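Local coordinates for choline/ethanolamine kinase family protein (Mesorhizobium loti, PDB 3DXQ), which probably phosphorylates ethanolamine or a related small amino alcohol and has a protein-kinase-like fold, at residues 117-128 / 197-208. Numbering follows the deposited sequence.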
loop_
_atom_site.group_PDB
_atom_site.type_symbol
_atom_site.label_atom_id
_atom_site.label_comp_id
_atom_site.label_asym_id
_atom_site.label_seq_id
_atom_site.Cartn_x
_atom_site.Cartn_y
_atom_site.Cartn_z
ATOM N N LEU A 117 5.115 8.779 10.035
ATOM C CA LEU A 117 4.503 7.504 10.413
ATOM C C LEU A 117 5.472 6.608 11.115
ATOM O O LEU A 117 5.228 6.202 12.241
ATOM C CB LEU A 117 3.941 6.770 9.188
ATOM C CG LEU A 117 3.410 5.346 9.410
ATOM C CD1 LEU A 117 2.249 5.376 10.409
ATOM C CD2 LEU A 117 3.014 4.654 8.089
ATOM N N HIS A 118 6.562 6.278 10.436
ATOM C CA HIS A 118 7.555 5.338 10.973
ATOM C C HIS A 118 8.210 5.878 12.226
ATOM O O HIS A 118 8.511 5.148 13.148
ATOM C CB HIS A 118 8.607 5.018 9.928
ATOM C CG HIS A 118 8.054 4.394 8.687
ATOM N ND1 HIS A 118 8.710 4.432 7.480
ATOM C CD2 HIS A 118 6.892 3.738 8.463
ATOM C CE1 HIS A 118 7.982 3.816 6.566
ATOM N NE2 HIS A 118 6.876 3.378 7.137
ATOM N N GLY A 119 8.397 7.179 12.270
ATOM C CA GLY A 119 8.968 7.835 13.442
ATOM C C GLY A 119 8.005 8.074 14.566
ATOM O O GLY A 119 8.405 8.639 15.583
ATOM N N SER A 120 6.747 7.661 14.406
ATOM C CA SER A 120 5.713 7.875 15.447
ATOM C C SER A 120 5.716 6.816 16.561
ATOM O O SER A 120 6.525 5.894 16.583
ATOM C CB SER A 120 4.324 7.879 14.813
ATOM O OG SER A 120 3.926 6.558 14.456
ATOM N N GLY A 121 4.786 6.955 17.485
ATOM C CA GLY A 121 4.621 5.969 18.537
ATOM C C GLY A 121 3.555 4.952 18.173
ATOM O O GLY A 121 3.228 4.084 18.988
ATOM N N ALA A 122 3.012 5.062 16.960
ATOM C CA ALA A 122 2.041 4.104 16.453
ATOM C C ALA A 122 2.509 2.692 16.754
ATOM O O ALA A 122 3.669 2.406 16.561
ATOM C CB ALA A 122 1.869 4.276 14.947
ATOM N N VAL A 123 1.600 1.836 17.236
ATOM C CA VAL A 123 1.864 0.417 17.474
ATOM C C VAL A 123 0.826 -0.402 16.738
ATOM O O VAL A 123 -0.353 -0.296 17.056
ATOM C CB VAL A 123 1.743 0.040 18.957
ATOM C CG1 VAL A 123 1.804 -1.480 19.115
ATOM C CG2 VAL A 123 2.836 0.730 19.768
ATOM N N PHE A 124 1.258 -1.198 15.755
ATOM C CA PHE A 124 0.349 -2.060 14.988
ATOM C C PHE A 124 0.494 -3.480 15.505
ATOM O O PHE A 124 1.604 -3.937 15.732
ATOM C CB PHE A 124 0.617 -2.015 13.476
ATOM C CG PHE A 124 0.449 -0.645 12.831
ATOM C CD1 PHE A 124 -0.331 0.357 13.408
ATOM C CD2 PHE A 124 1.019 -0.403 11.576
ATOM C CE1 PHE A 124 -0.504 1.595 12.762
ATOM C CE2 PHE A 124 0.857 0.807 10.927
ATOM C CZ PHE A 124 0.091 1.822 11.522
ATOM N N PRO A 125 -0.631 -4.196 15.670
ATOM C CA PRO A 125 -0.621 -5.502 16.342
ATOM C C PRO A 125 -0.020 -6.647 15.562
ATOM O O PRO A 125 0.456 -7.599 16.162
ATOM C CB PRO A 125 -2.109 -5.794 16.549
ATOM C CG PRO A 125 -2.780 -5.080 15.452
ATOM C CD PRO A 125 -1.990 -3.832 15.216
ATOM N N PHE A 126 -0.067 -6.586 14.240
ATOM C CA PHE A 126 0.396 -7.710 13.444
ATOM C C PHE A 126 1.697 -7.422 12.724
ATOM O O PHE A 126 2.030 -6.286 12.460
ATOM C CB PHE A 126 -0.708 -8.151 12.483
ATOM C CG PHE A 126 -1.995 -8.549 13.182
ATOM C CD1 PHE A 126 -1.975 -9.338 14.337
ATOM C CD2 PHE A 126 -3.230 -8.159 12.666
ATOM C CE1 PHE A 126 -3.167 -9.707 14.971
ATOM C CE2 PHE A 126 -4.429 -8.536 13.298
ATOM C CZ PHE A 126 -4.391 -9.307 14.443
ATOM N N ARG A 127 2.434 -8.488 12.460
ATOM C CA ARG A 127 3.731 -8.436 11.823
ATOM C C ARG A 127 3.502 -8.713 10.342
ATOM O O ARG A 127 2.768 -9.627 9.994
ATOM C CB ARG A 127 4.634 -9.504 12.463
ATOM C CG ARG A 127 5.994 -9.723 11.825
ATOM C CD ARG A 127 6.975 -8.623 12.171
ATOM N NE ARG A 127 8.303 -8.865 11.587
ATOM C CZ ARG A 127 8.705 -8.479 10.368
ATOM N NH1 ARG A 127 7.897 -7.817 9.538
ATOM N NH2 ARG A 127 9.943 -8.761 9.969
ATOM N N PHE A 128 4.111 -7.914 9.472
ATOM C CA PHE A 128 3.998 -8.124 8.033
ATOM C C PHE A 128 4.934 -9.266 7.669
ATOM O O PHE A 128 6.117 -9.213 7.965
ATOM C CB PHE A 128 4.358 -6.847 7.278
ATOM C CG PHE A 128 4.128 -6.934 5.793
ATOM C CD1 PHE A 128 2.862 -6.724 5.257
ATOM C CD2 PHE A 128 5.180 -7.242 4.926
ATOM C CE1 PHE A 128 2.645 -6.818 3.887
ATOM C CE2 PHE A 128 4.970 -7.325 3.559
ATOM C CZ PHE A 128 3.701 -7.111 3.041
ATOM N N TRP A 197 -5.966 1.481 5.978
ATOM C CA TRP A 197 -4.966 0.821 6.804
ATOM C C TRP A 197 -5.232 -0.639 7.004
ATOM O O TRP A 197 -4.714 -1.241 7.930
ATOM C CB TRP A 197 -4.886 1.545 8.156
ATOM C CG TRP A 197 -4.506 2.965 7.958
ATOM C CD1 TRP A 197 -5.343 3.997 7.685
ATOM C CD2 TRP A 197 -3.180 3.510 7.951
ATOM N NE1 TRP A 197 -4.633 5.159 7.536
ATOM C CE2 TRP A 197 -3.298 4.887 7.688
ATOM C CE3 TRP A 197 -1.907 2.972 8.155
ATOM C CZ2 TRP A 197 -2.196 5.731 7.628
ATOM C CZ3 TRP A 197 -0.812 3.811 8.088
ATOM C CH2 TRP A 197 -0.963 5.173 7.829
ATOM N N GLU A 198 -5.996 -1.236 6.110
ATOM C CA GLU A 198 -6.371 -2.644 6.285
ATOM C C GLU A 198 -5.203 -3.643 6.225
ATOM O O GLU A 198 -5.284 -4.714 6.840
ATOM C CB GLU A 198 -7.471 -3.034 5.292
ATOM C CG GLU A 198 -7.043 -2.990 3.840
ATOM C CD GLU A 198 -8.218 -3.006 2.890
ATOM O OE1 GLU A 198 -9.094 -3.900 3.033
ATOM O OE2 GLU A 198 -8.256 -2.128 2.001
ATOM N N TYR A 199 -4.128 -3.304 5.514
ATOM C CA TYR A 199 -2.967 -4.204 5.415
ATOM C C TYR A 199 -1.805 -3.802 6.341
ATOM O O TYR A 199 -0.713 -4.365 6.253
ATOM C CB TYR A 199 -2.462 -4.270 3.975
ATOM C CG TYR A 199 -3.425 -4.841 2.962
ATOM C CD1 TYR A 199 -3.437 -6.210 2.664
ATOM C CD2 TYR A 199 -4.278 -4.011 2.260
ATOM C CE1 TYR A 199 -4.307 -6.730 1.698
ATOM C CE2 TYR A 199 -5.154 -4.511 1.315
ATOM C CZ TYR A 199 -5.166 -5.865 1.032
ATOM O OH TYR A 199 -6.044 -6.321 0.077
ATOM N N SER A 200 -2.044 -2.841 7.228
ATOM C CA SER A 200 -1.012 -2.322 8.118
ATOM C C SER A 200 -0.399 -3.402 8.948
ATOM O O SER A 200 -1.044 -4.407 9.218
ATOM C CB SER A 200 -1.590 -1.281 9.077
ATOM O OG SER A 200 -2.148 -0.194 8.380
ATOM N N GLY A 201 0.842 -3.163 9.367
ATOM C CA GLY A 201 1.597 -4.082 10.218
ATOM C C GLY A 201 3.014 -3.570 10.521
ATOM O O GLY A 201 3.470 -2.568 9.953
HETATM N N MSE A 202 3.709 -4.239 11.438
HETATM C CA MSE A 202 5.095 -3.918 11.713
HETATM C C MSE A 202 5.835 -4.513 10.518
HETATM O O MSE A 202 5.496 -5.615 10.081
HETATM C CB MSE A 202 5.566 -4.557 13.018
HETATM C CG MSE A 202 4.778 -4.158 14.239
HETATM SE SE MSE A 202 4.627 -2.199 14.385
HETATM C CE MSE A 202 6.570 -1.794 14.654
ATOM N N ASN A 203 6.820 -3.782 9.988
ATOM C CA ASN A 203 7.521 -4.169 8.789
ATOM C C ASN A 203 8.830 -3.379 8.659
ATOM O O ASN A 203 9.119 -2.471 9.455
ATOM C CB ASN A 203 6.609 -3.881 7.588
ATOM C CG ASN A 203 7.030 -4.621 6.316
ATOM O OD1 ASN A 203 8.002 -5.362 6.299
ATOM N ND2 ASN A 203 6.284 -4.404 5.247
ATOM N N ASP A 204 9.639 -3.765 7.672
ATOM C CA ASP A 204 10.820 -2.999 7.278
ATOM C C ASP A 204 10.288 -1.716 6.649
ATOM O O ASP A 204 9.639 -1.782 5.615
ATOM C CB ASP A 204 11.612 -3.794 6.259
ATOM C CG ASP A 204 12.896 -3.131 5.849
ATOM O OD1 ASP A 204 13.085 -1.928 6.134
ATOM O OD2 ASP A 204 13.708 -3.852 5.213
ATOM N N PRO A 205 10.555 -0.550 7.270
ATOM C CA PRO A 205 10.036 0.715 6.798
ATOM C C PRO A 205 10.224 0.945 5.314
ATOM O O PRO A 205 9.386 1.597 4.695
ATOM C CB PRO A 205 10.863 1.748 7.590
ATOM C CG PRO A 205 11.989 1.000 8.181
ATOM C CD PRO A 205 11.437 -0.349 8.430
ATOM N N LEU A 206 11.309 0.431 4.745
ATOM C CA LEU A 206 11.577 0.622 3.321
ATOM C C LEU A 206 10.675 -0.188 2.400
ATOM O O LEU A 206 10.729 -0.035 1.169
ATOM C CB LEU A 206 13.066 0.377 2.996
ATOM C CG LEU A 206 14.004 1.302 3.760
ATOM C CD1 LEU A 206 15.391 1.298 3.166
ATOM C CD2 LEU A 206 13.431 2.735 3.858
ATOM N N TRP A 207 9.841 -1.049 2.969
ATOM C CA TRP A 207 8.864 -1.750 2.147
ATOM C C TRP A 207 7.851 -0.735 1.625
ATOM O O TRP A 207 7.434 -0.810 0.464
ATOM C CB TRP A 207 8.119 -2.818 2.924
ATOM C CG TRP A 207 6.885 -3.214 2.236
ATOM C CD1 TRP A 207 5.660 -2.621 2.350
ATOM C CD2 TRP A 207 6.735 -4.284 1.303
ATOM N NE1 TRP A 207 4.749 -3.260 1.540
ATOM C CE2 TRP A 207 5.379 -4.293 0.895
ATOM C CE3 TRP A 207 7.605 -5.241 0.785
ATOM C CZ2 TRP A 207 4.883 -5.206 -0.010
ATOM C CZ3 TRP A 207 7.112 -6.159 -0.124
ATOM C CH2 TRP A 207 5.761 -6.134 -0.518
ATOM N N ASP A 208 7.455 0.196 2.493
ATOM C CA ASP A 208 6.515 1.243 2.135
ATOM C C ASP A 208 7.031 2.092 0.988
ATOM O O ASP A 208 6.285 2.382 0.030
ATOM C CB ASP A 208 6.210 2.149 3.353
ATOM C CG ASP A 208 5.140 1.563 4.285
ATOM O OD1 ASP A 208 4.554 0.491 3.958
ATOM O OD2 ASP A 208 4.857 2.199 5.333
#
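Arg127 and Met202 form a single beta bridge, Met202 N donating to Phe126 O (2.8 Å) and Phe128 N to Met202 O (2.8 Å). The guanidinium NH1 of Arg127 adds a weak bond to the same Met202 O. Through Gly201 and Asn203, strand 201-203 also pairs with strand 174-176.

Among side chains, the polar link is His118 NE2 to Asp208 OD2 (3.0 Å, N-H...O 163°). Asp208 OD2 lies near the imidazole plane and is met on its own anti side, 34° out of the carboxylate plane. Pro205 CB packs over a face of that imidazole, whose ND1 bonds Tyr230 OH. Asp208 also accepts from the backbone N of His177 and Cys178, an arrangement consistent with the helix aspartate that braces the catalytic loop in the kinase-like fold.

In the apolar packing, Ser200 CB sits over the Phe124 ring in a CH-pi contact, 4.1 Å from its centroid, while Phe124 CZ and Leu117 CD2 both reach Trp197 CZ3, the leucine at the indole edge. The selenium of Met202, a selenomethionine, packs on Phe124 CB. Phe128, with CG anti to its N (chi1 -174°), places CZ 3.8 Å from Trp207 CZ2, over the indole face, and Asn203 ND2 lies obliquely against Phe128 CD2.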